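Local coordinates for protein mitochondrial edited mRNA stability factor 1 (Trypanosoma brucei, PDB 6NL1) that is the 5' processing enzyme of mitochondrial mRNAs, a Nudix-family protein that binds GDP and probably hydrolyses pyrophosphate bonds at the transcript's 5' end, at residues 199-204 against 242-247; 218-223 against 238-243; 229-234 against 285-290. All blocks are in the same frame, centred on the assembly; numbering follows the deposited sequence.

Contacts 1 and 2 lie on the same mixed sheet, whose neighbouring strands 200-207 and 216-223 are each met by the loop leading to helix 250-262; they share K242 and W243 and both touch one sulfate ion. Contact 2 is buried and combines paired backbone bonds with apolar packing round a folded lysine. Contact 1 is only partly buried and relies on backbone bonds, with an arginine added on the sulfate side. Contact 3 is a surface contact between two loops, held by side chains: a carboxylate, an indole and a guanidinium, with prolines. It joins contact 1 through a probable backbone bond from Y200 to P289.

Contact 1 of 3, residues 199-204 against 242-247; sequences VYVRLG and KWTLLY. With SO4 (sulfate ion), chain B.
The carbonyl oxygens V201 O and K242 O, two acceptors from different segments, lie only 3.4 Å apart, and the guanidinium of R202 reaches both. R202 NH1 donates to V201 O at 2.9 Å, and more weakly to K242 O at 3.3 Å, both oxygens sitting near the plane of the guanidinium. A bend in the arginine chain, with chi2 at -63°, folds the group back over its own strand to make this possible. K242 O also accepts the backbone bond from V201 N at 2.9 Å, so one carbonyl serves two donors, the arginine being the weak one. Strand and loop meet at a single bridge, Y200 with W243.

Farther along, T244 closes the contact with a pair of bonds to V199. T244 N donates to V199 O at 3.1 Å, while T244 OG1 accepts from V199 N, also at 3.1 Å. Its chi1 of 56° turns the hydroxyl towards V199 N and leaves CG2 against the valines, 4.0 Å from V201 CG1. On the other face of the strand Y200 brings its ring edge to W243 CB, and its hydroxyl is hydrogen-bonded to E120; K242 sends its amine away to a salt bridge with E260.

R202 NE makes weak bonds to the sulfate, the closer to O1 at 3.1 Å. Since R202 and nearby Y292 belong to the GDP site, the sulfate plausibly mimics a phosphate, and anchoring NH1 on two carbonyls would hold the guanidinium ready for such an anion.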
loop_
_atom_site.group_PDB
_atom_site.type_symbol
_atom_site.label_atom_id
_atom_site.label_comp_id
_atom_site.label_asym_id
_atom_site.label_seq_id
_atom_site.Cartn_x
_atom_site.Cartn_y
_atom_site.Cartn_z
ATOM N N VAL A 199 -5.457 2.296 -5.792
ATOM C CA VAL A 199 -5.013 0.962 -5.415
ATOM C C VAL A 199 -3.516 0.969 -5.152
ATOM O O VAL A 199 -2.825 1.920 -5.490
ATOM C CB VAL A 199 -5.285 -0.051 -6.556
ATOM C CG1 VAL A 199 -6.793 -0.216 -6.799
ATOM C CG2 VAL A 199 -4.573 0.402 -7.833
ATOM N N TYR A 200 -3.031 -0.097 -4.533
ATOM C CA TYR A 200 -1.608 -0.386 -4.525
ATOM C C TYR A 200 -1.253 -0.959 -5.893
ATOM O O TYR A 200 -2.086 -1.588 -6.554
ATOM C CB TYR A 200 -1.289 -1.425 -3.449
ATOM C CG TYR A 200 -1.231 -0.886 -2.029
ATOM C CD1 TYR A 200 -1.119 -1.751 -0.943
ATOM C CD2 TYR A 200 -1.248 0.482 -1.775
ATOM C CE1 TYR A 200 -1.039 -1.275 0.359
ATOM C CE2 TYR A 200 -1.169 0.977 -0.474
ATOM C CZ TYR A 200 -1.062 0.093 0.588
ATOM O OH TYR A 200 -0.994 0.565 1.878
ATOM N N VAL A 201 -0.021 -0.742 -6.324
ATOM C CA VAL A 201 0.456 -1.324 -7.567
ATOM C C VAL A 201 1.764 -2.046 -7.325
ATOM O O VAL A 201 2.569 -1.633 -6.482
ATOM C CB VAL A 201 0.665 -0.257 -8.683
ATOM C CG1 VAL A 201 -0.668 0.332 -9.089
ATOM C CG2 VAL A 201 1.669 0.846 -8.236
ATOM N N ARG A 202 1.962 -3.136 -8.054
ATOM C CA ARG A 202 3.212 -3.870 -7.999
ATOM C C ARG A 202 3.646 -4.101 -9.443
ATOM O O ARG A 202 2.882 -4.612 -10.255
ATOM C CB ARG A 202 3.038 -5.196 -7.251
ATOM C CG ARG A 202 2.707 -5.064 -5.769
ATOM C CD ARG A 202 3.844 -4.374 -4.983
ATOM N NE ARG A 202 3.522 -4.304 -3.555
ATOM C CZ ARG A 202 2.933 -3.266 -2.962
ATOM N NH1 ARG A 202 2.590 -2.189 -3.663
ATOM N NH2 ARG A 202 2.686 -3.299 -1.661
ATOM N N LEU A 203 4.855 -3.672 -9.773
ATOM C CA LEU A 203 5.397 -3.911 -11.098
ATOM C C LEU A 203 6.432 -5.008 -10.952
ATOM O O LEU A 203 7.562 -4.754 -10.545
ATOM C CB LEU A 203 6.019 -2.638 -11.700
ATOM C CG LEU A 203 5.925 -2.528 -13.230
ATOM C CD1 LEU A 203 6.552 -1.231 -13.767
ATOM C CD2 LEU A 203 6.551 -3.742 -13.903
ATOM N N GLY A 204 6.024 -6.232 -11.264
ATOM C CA GLY A 204 6.906 -7.378 -11.196
ATOM C C GLY A 204 7.937 -7.383 -12.316
ATOM O O GLY A 204 7.693 -7.879 -13.424
ATOM N N LYS A 242 4.363 1.006 -5.438
ATOM C CA LYS A 242 3.725 1.628 -4.286
ATOM C C LYS A 242 2.220 1.778 -4.470
ATOM O O LYS A 242 1.490 0.796 -4.344
ATOM C CB LYS A 242 4.366 2.973 -3.980
ATOM C CG LYS A 242 5.827 2.896 -3.525
ATOM C CD LYS A 242 6.313 4.313 -3.177
ATOM C CE LYS A 242 7.779 4.362 -2.918
ATOM N NZ LYS A 242 8.210 5.753 -2.621
ATOM N N TRP A 243 1.763 2.996 -4.769
ATOM C CA TRP A 243 0.333 3.260 -4.950
ATOM C C TRP A 243 0.042 4.326 -6.014
ATOM O O TRP A 243 0.917 5.112 -6.386
ATOM C CB TRP A 243 -0.318 3.654 -3.618
ATOM C CG TRP A 243 0.141 4.993 -3.093
ATOM C CD1 TRP A 243 -0.385 6.224 -3.401
ATOM C CD2 TRP A 243 1.226 5.238 -2.183
ATOM N NE1 TRP A 243 0.307 7.215 -2.730
ATOM C CE2 TRP A 243 1.298 6.636 -1.979
ATOM C CE3 TRP A 243 2.136 4.413 -1.514
ATOM C CZ2 TRP A 243 2.243 7.221 -1.138
ATOM C CZ3 TRP A 243 3.073 4.993 -0.674
ATOM C CH2 TRP A 243 3.127 6.386 -0.500
ATOM N N THR A 244 -1.194 4.341 -6.499
ATOM C CA THR A 244 -1.654 5.376 -7.420
ATOM C C THR A 244 -1.937 6.684 -6.680
ATOM O O THR A 244 -2.699 6.707 -5.717
ATOM C CB THR A 244 -2.967 4.965 -8.115
ATOM O OG1 THR A 244 -3.948 4.663 -7.115
ATOM C CG2 THR A 244 -2.769 3.727 -9.000
ATOM N N LEU A 245 -1.321 7.772 -7.133
ATOM C CA LEU A 245 -1.698 9.108 -6.684
ATOM C C LEU A 245 -3.091 9.427 -7.223
ATOM O O LEU A 245 -3.557 8.797 -8.184
ATOM C CB LEU A 245 -0.685 10.150 -7.192
ATOM C CG LEU A 245 0.768 9.958 -6.751
ATOM C CD1 LEU A 245 1.715 10.834 -7.557
ATOM C CD2 LEU A 245 0.909 10.244 -5.270
ATOM N N LEU A 246 -3.767 10.390 -6.612
ATOM C CA LEU A 246 -5.039 10.851 -7.158
ATOM C C LEU A 246 -4.832 11.263 -8.619
ATOM O O LEU A 246 -3.834 11.908 -8.947
ATOM C CB LEU A 246 -5.584 12.027 -6.336
ATOM C CG LEU A 246 -5.970 11.724 -4.882
ATOM C CD1 LEU A 246 -6.379 12.985 -4.144
ATOM C CD2 LEU A 246 -7.087 10.690 -4.830
ATOM N N TYR A 247 -5.760 10.855 -9.484
ATOM C CA TYR A 247 -5.739 11.197 -10.911
ATOM C C TYR A 247 -4.708 10.412 -11.727
ATOM O O TYR A 247 -4.638 10.557 -12.946
ATOM C CB TYR A 247 -5.537 12.707 -11.125
ATOM C CG TYR A 247 -6.665 13.543 -10.569
ATOM C CD1 TYR A 247 -7.882 13.636 -11.233
ATOM C CD2 TYR A 247 -6.512 14.240 -9.377
ATOM C CE1 TYR A 247 -8.923 14.398 -10.721
ATOM C CE2 TYR A 247 -7.543 15.006 -8.858
ATOM C CZ TYR A 247 -8.747 15.079 -9.534
ATOM O OH TYR A 247 -9.778 15.839 -9.027
HETATM S S SO4 B . 3.643 -8.155 -3.188
HETATM O O1 SO4 B . 4.712 -7.218 -3.503
HETATM O O2 SO4 B . 2.682 -7.450 -2.341
HETATM O O3 SO4 B . 2.983 -8.657 -4.387
HETATM O O4 SO4 B . 4.198 -9.304 -2.476
#

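Contact 2 of 3, residues 218-223 against 238-243. With SO4 (sulfate ion), chain B.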
loop_
_atom_site.group_PDB
_atom_site.type_symbol
_atom_site.label_atom_id
_atom_site.label_comp_id
_atom_site.label_asym_id
_atom_site.label_seq_id
_atom_site.Cartn_x
_atom_site.Cartn_y
_atom_site.Cartn_z
ATOM N N LEU A 218 12.605 -9.433 -9.128
ATOM C CA LEU A 218 13.297 -8.447 -8.306
ATOM C C LEU A 218 12.480 -8.154 -7.048
ATOM O O LEU A 218 11.303 -7.822 -7.134
ATOM C CB LEU A 218 13.499 -7.157 -9.095
ATOM C CG LEU A 218 14.444 -6.132 -8.474
ATOM C CD1 LEU A 218 15.848 -6.706 -8.430
ATOM C CD2 LEU A 218 14.420 -4.831 -9.265
ATOM N N MET A 219 13.103 -8.273 -5.881
ATOM C CA MET A 219 12.400 -8.030 -4.630
ATOM C C MET A 219 13.158 -7.095 -3.678
ATOM O O MET A 219 14.385 -7.019 -3.723
ATOM C CB MET A 219 12.113 -9.362 -3.940
ATOM C CG MET A 219 11.336 -10.321 -4.843
ATOM S SD MET A 219 10.468 -11.577 -3.919
ATOM C CE MET A 219 11.731 -12.096 -2.782
ATOM N N LEU A 220 12.410 -6.394 -2.827
ATOM C CA LEU A 220 12.974 -5.520 -1.804
ATOM C C LEU A 220 12.352 -5.885 -0.468
ATOM O O LEU A 220 11.341 -6.578 -0.418
ATOM C CB LEU A 220 12.631 -4.049 -2.072
ATOM C CG LEU A 220 13.059 -3.354 -3.361
ATOM C CD1 LEU A 220 11.922 -3.382 -4.364
ATOM C CD2 LEU A 220 13.481 -1.908 -3.065
ATOM N N ARG A 221 12.945 -5.391 0.614
ATOM C CA ARG A 221 12.357 -5.552 1.937
ATOM C C ARG A 221 12.166 -4.186 2.578
ATOM O O ARG A 221 13.130 -3.511 2.920
ATOM C CB ARG A 221 13.234 -6.456 2.803
ATOM C CG ARG A 221 13.334 -7.891 2.249
ATOM C CD ARG A 221 14.105 -8.801 3.182
ATOM N NE ARG A 221 13.345 -9.131 4.389
ATOM C CZ ARG A 221 13.898 -9.685 5.463
ATOM N NH1 ARG A 221 15.198 -9.965 5.467
ATOM N NH2 ARG A 221 13.166 -9.963 6.526
ATOM N N ARG A 222 10.912 -3.778 2.713
ATOM C CA ARG A 222 10.586 -2.468 3.236
ATOM C C ARG A 222 10.399 -2.536 4.746
ATOM O O ARG A 222 9.669 -3.386 5.260
ATOM C CB ARG A 222 9.308 -1.942 2.577
ATOM C CG ARG A 222 8.923 -0.503 2.964
ATOM C CD ARG A 222 7.505 -0.193 2.489
ATOM N NE ARG A 222 6.544 -1.117 3.096
ATOM C CZ ARG A 222 5.414 -1.530 2.522
ATOM N NH1 ARG A 222 5.074 -1.109 1.306
ATOM N NH2 ARG A 222 4.621 -2.377 3.167
ATOM N N ILE A 223 11.050 -1.625 5.451
ATOM C CA ILE A 223 10.927 -1.542 6.897
ATOM C C ILE A 223 9.719 -0.675 7.189
ATOM O O ILE A 223 9.641 0.460 6.737
ATOM C CB ILE A 223 12.192 -0.929 7.509
ATOM C CG1 ILE A 223 13.413 -1.769 7.113
ATOM C CG2 ILE A 223 12.053 -0.774 9.049
ATOM C CD1 ILE A 223 14.762 -1.115 7.457
ATOM N N LYS A 238 8.694 -7.591 -0.821
ATOM C CA LYS A 238 7.762 -7.137 -1.840
ATOM C C LYS A 238 8.393 -7.049 -3.222
ATOM O O LYS A 238 9.591 -6.854 -3.354
ATOM C CB LYS A 238 7.195 -5.762 -1.448
ATOM C CG LYS A 238 8.268 -4.658 -1.352
ATOM C CD LYS A 238 7.744 -3.348 -0.721
ATOM C CE LYS A 238 6.576 -2.716 -1.482
ATOM N NZ LYS A 238 6.908 -2.377 -2.909
ATOM N N LEU A 239 7.559 -7.211 -4.247
ATOM C CA LEU A 239 7.855 -6.713 -5.584
ATOM C C LEU A 239 7.907 -5.175 -5.514
ATOM O O LEU A 239 7.355 -4.571 -4.594
ATOM C CB LEU A 239 6.766 -7.166 -6.576
ATOM C CG LEU A 239 6.481 -8.672 -6.673
ATOM C CD1 LEU A 239 5.369 -8.998 -7.695
ATOM C CD2 LEU A 239 7.752 -9.427 -7.022
ATOM N N PRO A 240 8.591 -4.539 -6.471
ATOM C CA PRO A 240 8.622 -3.070 -6.506
ATOM C C PRO A 240 7.228 -2.512 -6.735
ATOM O O PRO A 240 6.398 -3.183 -7.341
ATOM C CB PRO A 240 9.489 -2.760 -7.733
ATOM C CG PRO A 240 10.310 -4.009 -7.963
ATOM C CD PRO A 240 9.430 -5.149 -7.522
ATOM N N GLY A 241 6.976 -1.294 -6.272
ATOM C CA GLY A 241 5.715 -0.642 -6.557
ATOM C C GLY A 241 5.079 -0.101 -5.303
ATOM O O GLY A 241 5.241 -0.669 -4.230
ATOM N N LYS A 242 4.363 1.006 -5.438
ATOM C CA LYS A 242 3.725 1.628 -4.286
ATOM C C LYS A 242 2.220 1.778 -4.470
ATOM O O LYS A 242 1.490 0.796 -4.344
ATOM C CB LYS A 242 4.366 2.973 -3.980
ATOM C CG LYS A 242 5.827 2.896 -3.525
ATOM C CD LYS A 242 6.313 4.313 -3.177
ATOM C CE LYS A 242 7.779 4.362 -2.918
ATOM N NZ LYS A 242 8.210 5.753 -2.621
ATOM N N TRP A 243 1.763 2.996 -4.769
ATOM C CA TRP A 243 0.333 3.260 -4.950
ATOM C C TRP A 243 0.042 4.326 -6.014
ATOM O O TRP A 243 0.917 5.112 -6.386
ATOM C CB TRP A 243 -0.318 3.654 -3.618
ATOM C CG TRP A 243 0.141 4.993 -3.093
ATOM C CD1 TRP A 243 -0.385 6.224 -3.401
ATOM C CD2 TRP A 243 1.226 5.238 -2.183
ATOM N NE1 TRP A 243 0.307 7.215 -2.730
ATOM C CE2 TRP A 243 1.298 6.636 -1.979
ATOM C CE3 TRP A 243 2.136 4.413 -1.514
ATOM C CZ2 TRP A 243 2.243 7.221 -1.138
ATOM C CZ3 TRP A 243 3.073 4.993 -0.674
ATOM C CH2 TRP A 243 3.127 6.386 -0.500
HETATM S S SO4 B . 3.643 -8.155 -3.188
HETATM O O1 SO4 B . 4.712 -7.218 -3.503
HETATM O O2 SO4 B . 2.682 -7.450 -2.341
HETATM O O3 SO4 B . 2.983 -8.657 -4.387
HETATM O O4 SO4 B . 4.198 -9.304 -2.476
#
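R222 and K238 lie obliquely against each other, the lysine CD sitting over one face of the guanidinium and K238 CE 3.6 Å from R222 NH1. The contact is made by methylenes, because the amine turns off elsewhere: bends at chi3 and chi4, both -59°, curl the chain back over its own loop. There K238 NZ donates to G241 O at 2.7 Å, in the carbonyl plane and on a lone pair, and to L239 O at 2.8 Å. A salt bridge to E261 adds a third partner, which probably offsets the burial of the charge. R222, with CG anti to its backbone nitrogen, extends from the strand so that its guanidinium lies across the lysine methylenes; its NE is hydrogen-bonded to N224.

L220 meets P240 at about a right angle, its CD1 4.0 Å from the proline CG. The same proline ring presses CD against L218 O at 3.3 Å, so P240 packs against both L218 and L220, and it also touches L258 and T262 of helix 250-262. The backbone register beside them is fixed by L220 N to K238 O and K238 N to L220 O, each 2.9 Å, one antiparallel hydrogen-bonded pair.

Just past it, L239 N donates to sulfate O1 at 2.9 Å. The loop with G241 and the helix 250-262 that carries E260 and E261 are consistent with the loop-helix-loop Nudix motif.

Contact 3 of 3, residues 229-234 against 285-290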
loop_
_atom_site.group_PDB
_atom_site.type_symbol
_atom_site.label_atom_id
_atom_site.label_comp_id
_atom_site.label_asym_id
_atom_site.label_seq_id
_atom_site.Cartn_x
_atom_site.Cartn_y
_atom_site.Cartn_z
ATOM N N PRO A 229 -1.185 -0.464 10.652
ATOM C CA PRO A 229 -2.294 -1.398 10.870
ATOM C C PRO A 229 -1.781 -2.798 11.212
ATOM O O PRO A 229 -0.685 -3.181 10.810
ATOM C CB PRO A 229 -3.036 -1.393 9.523
ATOM C CG PRO A 229 -2.077 -0.836 8.546
ATOM C CD PRO A 229 -1.216 0.128 9.304
ATOM N N PRO A 230 -2.572 -3.559 11.970
ATOM C CA PRO A 230 -2.151 -4.874 12.465
ATOM C C PRO A 230 -1.879 -5.924 11.383
ATOM O O PRO A 230 -1.256 -6.931 11.701
ATOM C CB PRO A 230 -3.339 -5.310 13.334
ATOM C CG PRO A 230 -4.494 -4.547 12.796
ATOM C CD PRO A 230 -3.917 -3.206 12.446
ATOM N N ASP A 231 -2.321 -5.708 10.144
ATOM C CA ASP A 231 -2.077 -6.689 9.082
ATOM C C ASP A 231 -0.711 -6.514 8.405
ATOM O O ASP A 231 -0.336 -7.283 7.523
ATOM C CB ASP A 231 -3.202 -6.659 8.038
ATOM C CG ASP A 231 -3.354 -5.295 7.369
ATOM O OD1 ASP A 231 -3.362 -4.262 8.072
ATOM O OD2 ASP A 231 -3.478 -5.261 6.132
ATOM N N ILE A 232 0.032 -5.493 8.813
ATOM C CA ILE A 232 1.328 -5.227 8.201
ATOM C C ILE A 232 2.463 -5.645 9.143
ATOM O O ILE A 232 2.525 -5.203 10.278
ATOM C CB ILE A 232 1.453 -3.742 7.800
ATOM C CG1 ILE A 232 0.415 -3.404 6.723
ATOM C CG2 ILE A 232 2.869 -3.414 7.291
ATOM C CD1 ILE A 232 0.392 -1.926 6.367
ATOM N N PRO A 233 3.359 -6.513 8.664
ATOM C CA PRO A 233 4.475 -6.998 9.485
ATOM C C PRO A 233 5.560 -5.924 9.633
ATOM O O PRO A 233 5.480 -4.880 8.981
ATOM C CB PRO A 233 5.001 -8.184 8.673
ATOM C CG PRO A 233 4.725 -7.782 7.244
ATOM C CD PRO A 233 3.397 -7.052 7.291
ATOM N N PRO A 234 6.558 -6.170 10.495
ATOM C CA PRO A 234 7.664 -5.222 10.667
ATOM C C PRO A 234 8.448 -4.950 9.371
ATOM O O PRO A 234 8.865 -3.811 9.139
ATOM C CB PRO A 234 8.571 -5.920 11.687
ATOM C CG PRO A 234 7.672 -6.836 12.429
ATOM C CD PRO A 234 6.658 -7.314 11.422
ATOM N N TYR A 285 -10.697 -3.476 7.328
ATOM C CA TYR A 285 -11.548 -2.798 6.351
ATOM C C TYR A 285 -10.799 -1.746 5.542
ATOM O O TYR A 285 -11.329 -1.237 4.551
ATOM C CB TYR A 285 -12.732 -2.130 7.064
ATOM C CG TYR A 285 -12.262 -1.232 8.187
ATOM C CD1 TYR A 285 -11.802 0.056 7.933
ATOM C CD2 TYR A 285 -12.235 -1.691 9.498
ATOM C CE1 TYR A 285 -11.337 0.877 8.974
ATOM C CE2 TYR A 285 -11.788 -0.890 10.526
ATOM C CZ TYR A 285 -11.334 0.389 10.267
ATOM O OH TYR A 285 -10.881 1.165 11.322
ATOM N N TRP A 286 -9.583 -1.411 5.972
ATOM C CA TRP A 286 -8.735 -0.446 5.256
ATOM C C TRP A 286 -8.018 -1.044 4.034
ATOM O O TRP A 286 -7.503 -0.308 3.192
ATOM C CB TRP A 286 -7.671 0.123 6.210
ATOM C CG TRP A 286 -6.912 -0.945 6.918
ATOM C CD1 TRP A 286 -5.809 -1.618 6.458
ATOM C CD2 TRP A 286 -7.200 -1.483 8.216
ATOM N NE1 TRP A 286 -5.396 -2.541 7.391
ATOM C CE2 TRP A 286 -6.233 -2.477 8.478
ATOM C CE3 TRP A 286 -8.178 -1.212 9.183
ATOM C CZ2 TRP A 286 -6.222 -3.206 9.667
ATOM C CZ3 TRP A 286 -8.165 -1.932 10.358
ATOM C CH2 TRP A 286 -7.197 -2.920 10.592
ATOM N N ARG A 287 -7.946 -2.371 3.953
ATOM C CA ARG A 287 -7.121 -3.017 2.926
ATOM C C ARG A 287 -7.609 -2.664 1.546
ATOM O O ARG A 287 -8.812 -2.570 1.320
ATOM C CB ARG A 287 -7.156 -4.529 3.073
ATOM C CG ARG A 287 -6.502 -5.040 4.333
ATOM C CD ARG A 287 -6.437 -6.587 4.290
ATOM N NE ARG A 287 -5.060 -6.923 4.549
ATOM C CZ ARG A 287 -4.306 -7.706 3.803
ATOM N NH1 ARG A 287 -4.799 -8.331 2.740
ATOM N NH2 ARG A 287 -3.048 -7.876 4.165
ATOM N N VAL A 288 -6.681 -2.485 0.614
ATOM C CA VAL A 288 -7.074 -2.101 -0.739
ATOM C C VAL A 288 -6.647 -3.158 -1.749
ATOM O O VAL A 288 -5.764 -3.975 -1.474
ATOM C CB VAL A 288 -6.450 -0.749 -1.147
ATOM C CG1 VAL A 288 -6.958 0.367 -0.239
ATOM C CG2 VAL A 288 -4.921 -0.838 -1.113
ATOM N N PRO A 289 -7.275 -3.143 -2.929
ATOM C CA PRO A 289 -6.810 -4.012 -4.011
ATOM C C PRO A 289 -5.366 -3.692 -4.413
ATOM O O PRO A 289 -4.893 -2.557 -4.319
ATOM C CB PRO A 289 -7.766 -3.680 -5.167
ATOM C CG PRO A 289 -9.023 -3.140 -4.486
ATOM C CD PRO A 289 -8.471 -2.365 -3.308
ATOM N N VAL A 290 -4.662 -4.725 -4.847
ATOM C CA VAL A 290 -3.334 -4.581 -5.400
ATOM C C VAL A 290 -3.385 -4.951 -6.886
ATOM O O VAL A 290 -3.817 -6.043 -7.239
ATOM C CB VAL A 290 -2.337 -5.505 -4.677
ATOM C CG1 VAL A 290 -0.964 -5.352 -5.269
ATOM C CG2 VAL A 290 -2.317 -5.212 -3.160
#
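D231 uses both carboxylate oxygens, one on W286 and one on R287, and this is the tight part of the contact. W286 NE1 donates to D231 OD1 at 2.8 Å, the oxygen nearly in the indole plane but the nitrogen above the carboxylate plane. R287 NE forms a salt bridge to D231 OD2, also at 2.8 Å, on the anti side but well out of the carboxylate plane, with NH2 adding a weak bond of 3.3 Å. The carboxylate and guanidinium planes are 69° apart, which rules out a flat, two-pronged pairing. A chi1 of 60° on D231 sets its carboxylate between the two donors.

The packing on the indole is apolar: P229 CB lies above the ring toward its rim, 3.5 Å from W286 CE2, and P230 CD is 3.6 Å from W286 CZ2. These prolines open a type I turn, closed by the bond from I232 N to P229 O.

On the loose side the backbones stay apart, P229 CA and W286 CA 8.6 Å from each other, and P230 is exposed. Because R287 NH1 also binds Q279 O, D231 ties this proline loop to a residue of the GDP site; partial solvent exposure probably tempers the salt bridge.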